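Local coordinates for triacylglycerol lipase (Yarrowia lipolytica, PDB 3O0D), which probably hydrolyses the ester bonds of triacylglycerols, as a secreted, glycosylated lipase of the alpha/beta-hydrolase fold, at residues A[58-63]-A[67-72]; A[135-140]-A[169-174]. One frame throughout, in Å; residues are numbered along the deposited sequence.

In the fold
Interaction 1 closes before interaction 2 opens along the chain, and their centres lie about 11 Å apart on the same side of the molecule's centre. Residues 58-63 and 67-72 form a beta hairpin from strands 53-60 and 68-75, at one edge of the central mixed sheet; residues 135-140 and 169-174 join helices 127-150 and 163-177. Helix 127-150 connects the two: T136 and Q139 touch F59, and Q139 NE2 lies 3.2 Å from V68 O, a probable hydrogen bond. One helix thus faces the hairpin and also meets the helix that begins within the GxSxG sequence, probably the nucleophile elbow of this lipase.

Interaction 1. Residues A[58-63]-A[67-72]; sequences EFHDPR and DVSGYL
D61 OD1, only 3.3 Å from D67 OD2 across the turn, is gripped by two nitrogens of R63. R63 N donates to D61 OD1 at 3.1 Å, closing an Asx turn, while R63 NE reaches D61 OD1 at 3.0 Å from the opposite face of the carboxylate. R63 NH2 takes D61 OD2, which makes the salt bridge a side-on, two-nitrogen grip with D61 in the guanidinium plane. This positive charge probably offsets the closeness of the two carboxylates; D67 OD2 accepts from L64 N. With an alanine here in place of D61, the R63 guanidinium would probably lose its mate and be free to swing, and the Asx turn would be undone.

Along the strands, F59 and G70 are a hydrogen-bonded antiparallel pair, with F59 N to G70 O at 3.0 Å and 165°. The F59 ring folds back over its glycine partner because CG stands between backbone N and carbonyl carbon (chi1 55°). G70 CA lies 3.9 Å from the ring centroid, a CH-pi contact over the face; a CB there would run into CZ. V68 CG2 meets the ring edge. D61 N donates to V68 O at 3.1 Å.

F59 and V68 face helix 127-150 through Q139 and T136, whereas S69 bonds T88 on the other face and strand 80-87 flanks strand 68-75.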
ATOM      1  N   GLU A  58     -14.992   2.388  10.924  1.00 17.21           N
ATOM      2  CA  GLU A  58     -14.673   2.937   9.600  1.00 19.32           C
ATOM      3  C   GLU A  58     -14.236   4.417   9.817  1.00 20.40           C
ATOM      4  O   GLU A  58     -14.561   5.047  10.852  1.00 20.75           O
ATOM      5  CB  GLU A  58     -15.921   2.987   8.763  1.00 20.79           C
ATOM      6  CG  GLU A  58     -16.647   1.739   8.478  1.00 24.40           C
ATOM      7  CD  GLU A  58     -17.752   1.992   7.442  1.00 34.46           C
ATOM      8  OE1 GLU A  58     -18.410   1.016   7.043  1.00 39.31           O
ATOM      9  OE2 GLU A  58     -17.989   3.181   7.043  1.00 38.03           O
ATOM     10  N   PHE A  59     -13.496   4.967   8.871  1.00 16.86           N
ATOM     11  CA  PHE A  59     -13.236   6.397   8.888  1.00 18.36           C
ATOM     12  C   PHE A  59     -13.378   6.962   7.436  1.00 19.15           C
ATOM     13  O   PHE A  59     -13.149   6.246   6.438  1.00 17.70           O
ATOM     14  CB  PHE A  59     -11.849   6.674   9.481  1.00 17.49           C
ATOM     15  CG  PHE A  59     -10.685   5.926   8.795  1.00 19.46           C
ATOM     16  CD1 PHE A  59      -9.889   6.519   7.802  1.00 16.20           C
ATOM     17  CD2 PHE A  59     -10.365   4.601   9.205  1.00 17.09           C
ATOM     18  CE1 PHE A  59      -8.794   5.833   7.188  1.00 16.56           C
ATOM     19  CE2 PHE A  59      -9.304   3.896   8.543  1.00 15.08           C
ATOM     20  CZ  PHE A  59      -8.521   4.510   7.597  1.00 13.98           C
ATOM     21  N   HIS A  60     -13.739   8.255   7.296  1.00 19.23           N
ATOM     22  CA  HIS A  60     -13.929   8.788   5.950  1.00 19.14           C
ATOM     23  C   HIS A  60     -13.731  10.309   6.124  1.00 18.36           C
ATOM     24  O   HIS A  60     -14.391  10.882   7.010  1.00 19.18           O
ATOM     25  CB  HIS A  60     -15.329   8.406   5.463  1.00 19.76           C
ATOM     26  CG  HIS A  60     -15.877   9.320   4.408  1.00 28.36           C
ATOM     27  ND1 HIS A  60     -15.732   9.094   3.049  1.00 33.99           N
ATOM     28  CD2 HIS A  60     -16.597  10.472   4.523  1.00 29.09           C
ATOM     29  CE1 HIS A  60     -16.285  10.102   2.376  1.00 31.06           C
ATOM     30  NE2 HIS A  60     -16.827  10.938   3.249  1.00 33.15           N
ATOM     31  N   ASP A  61     -12.812  10.898   5.369  1.00 18.51           N
ATOM     32  CA  ASP A  61     -12.688  12.383   5.350  1.00 19.06           C
ATOM     33  C   ASP A  61     -12.604  12.816   3.874  1.00 20.02           C
ATOM     34  O   ASP A  61     -11.725  12.434   3.147  1.00 17.85           O
ATOM     35  CB  ASP A  61     -11.483  12.812   6.189  1.00 17.93           C
ATOM     36  CG  ASP A  61     -11.447  14.320   6.460  1.00 25.83           C
ATOM     37  OD1 ASP A  61     -12.175  15.045   5.749  1.00 24.73           O
ATOM     38  OD2 ASP A  61     -10.659  14.723   7.307  1.00 24.68           O
ATOM     39  N   PRO A  62     -13.568  13.675   3.418  1.00 22.21           N
ATOM     40  CA  PRO A  62     -13.520  14.106   2.033  1.00 21.89           C
ATOM     41  C   PRO A  62     -12.985  15.533   1.861  1.00 24.09           C
ATOM     42  O   PRO A  62     -13.054  16.086   0.769  1.00 22.32           O
ATOM     43  CB  PRO A  62     -15.010  14.078   1.645  1.00 22.10           C
ATOM     44  CG  PRO A  62     -15.768  14.529   2.907  1.00 24.56           C
ATOM     45  CD  PRO A  62     -14.863  13.956   4.067  1.00 22.88           C
ATOM     46  N   ARG A  63     -12.406  16.113   2.898  1.00 22.44           N
ATOM     47  CA  ARG A  63     -12.157  17.589   2.875  1.00 24.94           C
ATOM     48  C   ARG A  63     -11.121  18.071   1.877  1.00 25.12           C
ATOM     49  O   ARG A  63     -11.305  19.156   1.246  1.00 25.75           O
ATOM     50  CB  ARG A  63     -12.019  18.156   4.333  1.00 23.69           C
ATOM     51  CG  ARG A  63     -13.430  18.202   4.943  1.00 26.88           C
ATOM     52  CD  ARG A  63     -13.391  18.559   6.435  1.00 36.14           C
ATOM     53  NE  ARG A  63     -12.708  17.535   7.241  1.00 42.86           N
ATOM     54  CZ  ARG A  63     -12.594  17.601   8.565  1.00 47.21           C
ATOM     55  NH1 ARG A  63     -13.116  18.636   9.231  1.00 47.07           N
ATOM     56  NH2 ARG A  63     -11.950  16.650   9.227  1.00 50.16           N
ATOM     57  N   ASP A  67      -7.003  13.370   1.273  1.00 16.96           N
ATOM     58  CA  ASP A  67      -7.594  12.759   2.453  1.00 18.91           C
ATOM     59  C   ASP A  67      -8.012  11.295   2.160  1.00 17.17           C
ATOM     60  O   ASP A  67      -8.117  10.878   0.989  1.00 15.72           O
ATOM     61  CB  ASP A  67      -8.792  13.512   2.912  1.00 19.60           C
ATOM     62  CG  ASP A  67      -8.414  14.753   3.766  1.00 22.67           C
ATOM     63  OD1 ASP A  67      -7.228  14.930   4.151  1.00 21.41           O
ATOM     64  OD2 ASP A  67      -9.363  15.482   4.077  1.00 23.33           O
ATOM     65  N   VAL A  68      -8.240  10.560   3.250  1.00 15.90           N
ATOM     66  CA  VAL A  68      -8.363   9.115   3.173  1.00 15.11           C
ATOM     67  C   VAL A  68      -9.639   8.604   3.810  1.00 12.47           C
ATOM     68  O   VAL A  68     -10.296   9.274   4.666  1.00 13.37           O
ATOM     69  CB  VAL A  68      -7.091   8.405   3.776  1.00 11.88           C
ATOM     70  CG1 VAL A  68      -5.834   8.682   3.018  1.00 13.98           C
ATOM     71  CG2 VAL A  68      -6.990   8.765   5.251  1.00 14.09           C
ATOM     72  N   SER A  69     -10.014   7.345   3.516  1.00 12.06           N
ATOM     73  CA  SER A  69     -11.132   6.688   4.115  1.00 11.03           C
ATOM     74  C   SER A  69     -10.599   5.216   4.311  1.00 12.52           C
ATOM     75  O   SER A  69      -9.548   4.888   3.772  1.00 14.75           O
ATOM     76  CB  SER A  69     -12.317   6.586   3.199  1.00 14.44           C
ATOM     77  OG  SER A  69     -12.846   7.944   2.934  1.00 15.60           O
ATOM     78  N   GLY A  70     -11.360   4.444   5.043  1.00 13.87           N
ATOM     79  CA  GLY A  70     -10.806   3.035   5.256  1.00 10.85           C
ATOM     80  C   GLY A  70     -11.401   2.503   6.524  1.00 11.50           C
ATOM     81  O   GLY A  70     -12.467   2.900   7.016  1.00 13.17           O
ATOM     82  N   TYR A  71     -10.772   1.404   7.014  1.00 10.56           N
ATOM     83  CA  TYR A  71     -11.414   0.766   8.186  1.00  9.70           C
ATOM     84  C   TYR A  71     -10.328   0.013   8.991  1.00  9.21           C
ATOM     85  O   TYR A  71      -9.199  -0.209   8.542  1.00 10.14           O
ATOM     86  CB  TYR A  71     -12.512  -0.264   7.806  1.00 11.78           C
ATOM     87  CG  TYR A  71     -11.967  -1.437   6.925  1.00 10.75           C
ATOM     88  CD1 TYR A  71     -11.536  -2.670   7.524  1.00 12.18           C
ATOM     89  CD2 TYR A  71     -11.989  -1.366   5.550  1.00  9.54           C
ATOM     90  CE1 TYR A  71     -11.064  -3.715   6.731  1.00 11.52           C
ATOM     91  CE2 TYR A  71     -11.505  -2.438   4.728  1.00 12.95           C
ATOM     92  CZ  TYR A  71     -11.088  -3.598   5.364  1.00 11.08           C
ATOM     93  OH  TYR A  71     -10.653  -4.648   4.573  1.00 10.77           O
ATOM     94  N   LEU A  72     -10.713  -0.259  10.223  1.00 11.07           N
ATOM     95  CA  LEU A  72      -9.883  -0.999  11.137  1.00 11.89           C
ATOM     96  C   LEU A  72     -10.683  -2.226  11.430  1.00 10.81           C
ATOM     97  O   LEU A  72     -11.861  -2.187  11.849  1.00 12.16           O
ATOM     98  CB  LEU A  72      -9.684  -0.132  12.407  1.00 10.94           C
ATOM     99  CG  LEU A  72      -8.875  -0.713  13.571  1.00 13.85           C
ATOM    100  CD1 LEU A  72      -7.474  -1.166  13.209  1.00 14.47           C
ATOM    101  CD2 LEU A  72      -8.887   0.350  14.728  1.00 15.84           C
TER

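Interaction 2. Residues A[135-140]-A[169-174]; sequences NTYNQI and LLFGIN. With NAG (2-acetamido-2-deoxy-beta-D-glucopyranose), chain H; NAG (2-acetamido-2-deoxy-beta-D-glucopyranose), chain I.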
ATOM      1  N   ASN A 135      -3.769  12.254   7.762  1.00 16.95           N
ATOM      2  CA  ASN A 135      -5.164  12.154   7.811  1.00 16.36           C
ATOM      3  C   ASN A 135      -5.579  10.755   8.277  1.00 15.97           C
ATOM      4  O   ASN A 135      -6.593  10.584   8.908  1.00 17.29           O
ATOM      5  CB  ASN A 135      -5.806  12.544   6.427  1.00 16.23           C
ATOM      6  CG  ASN A 135      -7.240  12.734   6.514  1.00 14.41           C
ATOM      7  OD1 ASN A 135      -7.790  13.575   7.365  1.00 20.72           O
ATOM      8  ND2 ASN A 135      -7.961  12.072   5.667  1.00 12.75           N
ATOM      9  N   THR A 136      -4.797   9.766   7.942  1.00 15.12           N
ATOM     10  CA  THR A 136      -5.108   8.409   8.502  1.00 13.38           C
ATOM     11  C   THR A 136      -4.865   8.408  10.059  1.00 14.31           C
ATOM     12  O   THR A 136      -5.762   8.049  10.800  1.00 15.98           O
ATOM     13  CB  THR A 136      -4.217   7.315   7.903  1.00 14.39           C
ATOM     14  OG1 THR A 136      -4.174   7.403   6.495  1.00 14.38           O
ATOM     15  CG2 THR A 136      -4.794   5.874   8.291  1.00 15.48           C
ATOM     16  N   TYR A 137      -3.728   8.918  10.466  1.00 15.99           N
ATOM     17  CA  TYR A 137      -3.347   8.942  11.895  1.00 17.67           C
ATOM     18  C   TYR A 137      -4.412   9.708  12.719  1.00 17.87           C
ATOM     19  O   TYR A 137      -4.954   9.242  13.758  1.00 17.51           O
ATOM     20  CB  TYR A 137      -1.955   9.504  12.043  1.00 18.02           C
ATOM     21  CG  TYR A 137      -1.479   9.401  13.479  1.00 21.24           C
ATOM     22  CD1 TYR A 137      -0.737   8.305  13.919  1.00 23.73           C
ATOM     23  CD2 TYR A 137      -1.862  10.353  14.388  1.00 26.02           C
ATOM     24  CE1 TYR A 137      -0.359   8.187  15.263  1.00 29.58           C
ATOM     25  CE2 TYR A 137      -1.510  10.246  15.731  1.00 30.25           C
ATOM     26  CZ  TYR A 137      -0.753   9.161  16.151  1.00 33.14           C
ATOM     27  OH  TYR A 137      -0.389   9.105  17.490  1.00 33.82           O
ATOM     28  N   ASN A 138      -4.774  10.906  12.217  1.00 18.38           N
ATOM     29  CA  ASN A 138      -5.702  11.697  12.976  1.00 19.80           C
ATOM     30  C   ASN A 138      -7.055  11.150  13.063  1.00 19.83           C
ATOM     31  O   ASN A 138      -7.779  11.503  13.998  1.00 21.55           O
ATOM     32  CB  ASN A 138      -5.742  13.155  12.456  1.00 22.33           C
ATOM     33  CG  ASN A 138      -4.428  13.885  12.647  1.00 22.23           C
ATOM     34  OD1 ASN A 138      -4.128  14.805  11.880  1.00 29.67           O
ATOM     35  ND2 ASN A 138      -3.652  13.529  13.642  1.00 20.00           N
ATOM     36  N   GLN A 139      -7.481  10.244  12.106  1.00 14.99           N
ATOM     37  CA  GLN A 139      -8.793   9.658  12.183  1.00 15.61           C
ATOM     38  C   GLN A 139      -8.879   8.324  12.952  1.00 17.01           C
ATOM     39  O   GLN A 139      -9.917   7.972  13.474  1.00 19.65           O
ATOM     40  CB  GLN A 139      -9.356   9.385  10.771  1.00 16.15           C
ATOM     41  CG  GLN A 139      -9.707  10.707   9.937  1.00 15.95           C
ATOM     42  CD  GLN A 139     -10.337  10.348   8.636  1.00 15.12           C
ATOM     43  OE1 GLN A 139     -11.536  10.062   8.553  1.00 18.04           O
ATOM     44  NE2 GLN A 139      -9.529  10.307   7.615  1.00 17.57           N
ATOM     45  N   ILE A 140      -7.781   7.610  12.940  1.00 17.46           N
ATOM     46  CA  ILE A 140      -7.812   6.202  13.428  1.00 18.44           C
ATOM     47  C   ILE A 140      -6.703   5.808  14.397  1.00 18.23           C
ATOM     48  O   ILE A 140      -6.799   4.751  15.047  1.00 18.77           O
ATOM     49  CB  ILE A 140      -7.876   5.187  12.259  1.00 18.71           C
ATOM     50  CG1 ILE A 140      -8.574   3.885  12.688  1.00 18.48           C
ATOM     51  CG2 ILE A 140      -6.521   4.956  11.663  1.00 17.50           C
ATOM     52  CD1 ILE A 140      -9.976   4.011  13.081  1.00 18.72           C
ATOM     53  N   LEU A 169       2.076   2.574   3.368  1.00 11.81           N
ATOM     54  CA  LEU A 169       3.541   2.566   3.437  1.00 10.87           C
ATOM     55  C   LEU A 169       4.033   3.501   4.574  1.00 12.12           C
ATOM     56  O   LEU A 169       4.780   3.065   5.490  1.00 12.63           O
ATOM     57  CB  LEU A 169       4.188   2.865   2.110  1.00 13.09           C
ATOM     58  CG  LEU A 169       5.684   3.015   2.196  1.00 13.09           C
ATOM     59  CD1 LEU A 169       6.278   1.654   2.722  1.00 15.70           C
ATOM     60  CD2 LEU A 169       6.451   3.454   0.918  1.00 14.59           C
ATOM     61  N   LEU A 170       3.534   4.744   4.540  1.00 12.10           N
ATOM     62  CA  LEU A 170       3.914   5.693   5.583  1.00 11.69           C
ATOM     63  C   LEU A 170       3.380   5.290   6.946  1.00 13.32           C
ATOM     64  O   LEU A 170       4.136   5.441   7.935  1.00 14.81           O
ATOM     65  CB  LEU A 170       3.353   7.111   5.220  1.00 13.17           C
ATOM     66  CG  LEU A 170       4.064   7.611   4.001  1.00 15.04           C
ATOM     67  CD1 LEU A 170       3.432   9.048   3.607  1.00 17.07           C
ATOM     68  CD2 LEU A 170       5.505   7.729   4.200  1.00 15.98           C
ATOM     69  N   PHE A 171       2.153   4.746   7.019  1.00 10.51           N
ATOM     70  CA  PHE A 171       1.596   4.378   8.307  1.00 12.48           C
ATOM     71  C   PHE A 171       2.411   3.161   8.816  1.00 13.28           C
ATOM     72  O   PHE A 171       2.680   3.051  10.066  1.00 13.90           O
ATOM     73  CB  PHE A 171       0.099   4.031   8.211  1.00 12.38           C
ATOM     74  CG  PHE A 171      -0.591   4.151   9.486  1.00 12.98           C
ATOM     75  CD1 PHE A 171      -1.414   5.255   9.743  1.00 14.49           C
ATOM     76  CD2 PHE A 171      -0.356   3.209  10.522  1.00 10.51           C
ATOM     77  CE1 PHE A 171      -2.067   5.425  10.977  1.00 17.57           C
ATOM     78  CE2 PHE A 171      -0.950   3.374  11.741  1.00 14.58           C
ATOM     79  CZ  PHE A 171      -1.834   4.508  12.005  1.00 19.95           C
ATOM     80  N   GLY A 172       2.801   2.242   7.917  1.00 12.34           N
ATOM     81  CA  GLY A 172       3.670   1.132   8.371  1.00 15.07           C
ATOM     82  C   GLY A 172       5.035   1.573   8.900  1.00 15.71           C
ATOM     83  O   GLY A 172       5.574   1.072   9.921  1.00 15.45           O
ATOM     84  N   ILE A 173       5.570   2.607   8.284  1.00 14.23           N
ATOM     85  CA  ILE A 173       6.836   3.185   8.712  1.00 15.90           C
ATOM     86  C   ILE A 173       6.629   3.808  10.096  1.00 16.18           C
ATOM     87  O   ILE A 173       7.495   3.567  10.990  1.00 17.36           O
ATOM     88  CB  ILE A 173       7.398   4.183   7.712  1.00 17.55           C
ATOM     89  CG1 ILE A 173       7.895   3.429   6.454  1.00 18.01           C
ATOM     90  CG2 ILE A 173       8.683   4.896   8.316  1.00 15.90           C
ATOM     91  CD1 ILE A 173       8.018   4.377   5.277  1.00 16.74           C
ATOM     92  N   ASN A 174       5.537   4.538  10.298  1.00 15.77           N
ATOM     93  CA  ASN A 174       5.136   5.118  11.637  1.00 15.92           C
ATOM     94  C   ASN A 174       5.148   3.978  12.701  1.00 18.70           C
ATOM     95  O   ASN A 174       5.846   4.056  13.694  1.00 18.37           O
ATOM     96  CB  ASN A 174       3.755   5.777  11.559  1.00 17.02           C
ATOM     97  CG  ASN A 174       3.003   5.691  12.801  1.00 18.62           C
ATOM     98  OD1 ASN A 174       1.859   5.091  12.932  1.00 20.32           O
ATOM     99  ND2 ASN A 174       3.615   6.288  13.832  1.00 13.73           N
TER
HETATM  100  C1  NAG H 302       2.600   6.501  18.291  1.00 21.83           C
HETATM  101  C2  NAG H 302       2.008   5.089  18.081  1.00 21.69           C
HETATM  102  C3  NAG H 302       2.055   4.352  19.414  1.00 21.35           C
HETATM  103  C4  NAG H 302       3.476   4.344  19.986  1.00 24.28           C
HETATM  104  C5  NAG H 302       3.876   5.791  20.146  1.00 26.07           C
HETATM  105  C6  NAG H 302       5.202   6.072  20.879  1.00 25.71           C
HETATM  106  C7  NAG H 302       0.255   4.894  16.367  1.00 26.30           C
HETATM  107  C8  NAG H 302      -1.213   4.901  16.056  1.00 22.95           C
HETATM  108  N2  NAG H 302       0.611   5.106  17.639  1.00 24.59           N
HETATM  109  O3  NAG H 302       1.571   3.013  19.198  1.00 25.53           O
HETATM  110  O4  NAG H 302       3.444   3.770  21.296  1.00 25.60           O
HETATM  111  O5  NAG H 302       3.888   6.369  18.823  1.00 24.70           O
HETATM  112  O6  NAG H 302       6.152   5.206  20.371  1.00 29.51           O
HETATM  113  O7  NAG H 302       1.088   4.734  15.492  1.00 24.29           O
HETATM  114  C1  NAG I 303       0.259  15.902  11.318  1.00 26.31           C
HETATM  115  C2  NAG I 303       0.793  17.304  11.046  1.00 29.33           C
HETATM  116  C3  NAG I 303       1.289  17.867  12.374  1.00 32.08           C
HETATM  117  C4  NAG I 303       0.293  17.751  13.527  1.00 31.92           C
HETATM  118  C5  NAG I 303      -0.229  16.320  13.644  1.00 34.54           C
HETATM  119  C6  NAG I 303      -1.451  16.126  14.531  1.00 36.19           C
HETATM  120  C7  NAG I 303       1.679  17.705   8.824  1.00 29.86           C
HETATM  121  C8  NAG I 303       2.824  17.728   7.888  1.00 32.81           C
HETATM  122  N2  NAG I 303       1.880  17.315  10.099  1.00 32.51           N
HETATM  123  O3  NAG I 303       1.726  19.228  12.216  1.00 33.41           O
HETATM  124  O4  NAG I 303       1.044  18.068  14.693  1.00 36.39           O
HETATM  125  O5  NAG I 303      -0.681  15.873  12.364  1.00 31.15           O
HETATM  126  O6  NAG I 303      -1.431  14.772  14.926  1.00 34.41           O
HETATM  127  O7  NAG I 303       0.580  18.040   8.423  1.00 34.10           O
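F171 points the edge of its ring at the backbone of helix 127-150: CE1 lies 3.9 Å from Y137 CA, close to the ring plane, and Y137 N also sits at that edge. CD1 of the same ring meets T136 CG2 at 3.7 Å, the methyl approaching obliquely. That methyl is available because T136 OG1 is turned back along its own helix to S132 O, leaving CG2 anti to the backbone N and directed across the gap. The ring edge thus meets the Y137 backbone, while the T136 methyl packs obliquely against CD1 and CE1, and F171 supplies 77 of the 179 Å² buried between the segments.

Y137 runs past F171 instead of stacking on it. The two ring planes are about 29° apart, but the nearest side-chain approach is Y137 CB to F171 CE1, at 4.2 Å. With CG anti to the backbone N (chi1 -174°), the Y137 ring is carried outward beyond F171, and the N174 side chain lies near both rings.

The axes of the segments 135-140 and 169-174 come within 10.8 Å, at 63°, a steep and fairly wide crossing that the large F171 side chain bridges. In this alpha/beta-hydrolase fold, strand 155-161 lies between the two helices in the chain, and helix 163-177 begins inside the GxSxG sequence that is probably the nucleophile elbow. L144, two turns beyond Y137 on helix 127-150, also touches F171.

At the outer end, the glycan on N113 enters the contact. Its acetamido methyl, C8 of NAG chain H, stands 3.5 Å from Y137 CE1 and 4.1 Å from F171 CZ, oblique to both rings. On another side of helix 127-150, N138 ND2 donates to O6 of NAG chain I at 2.9 Å.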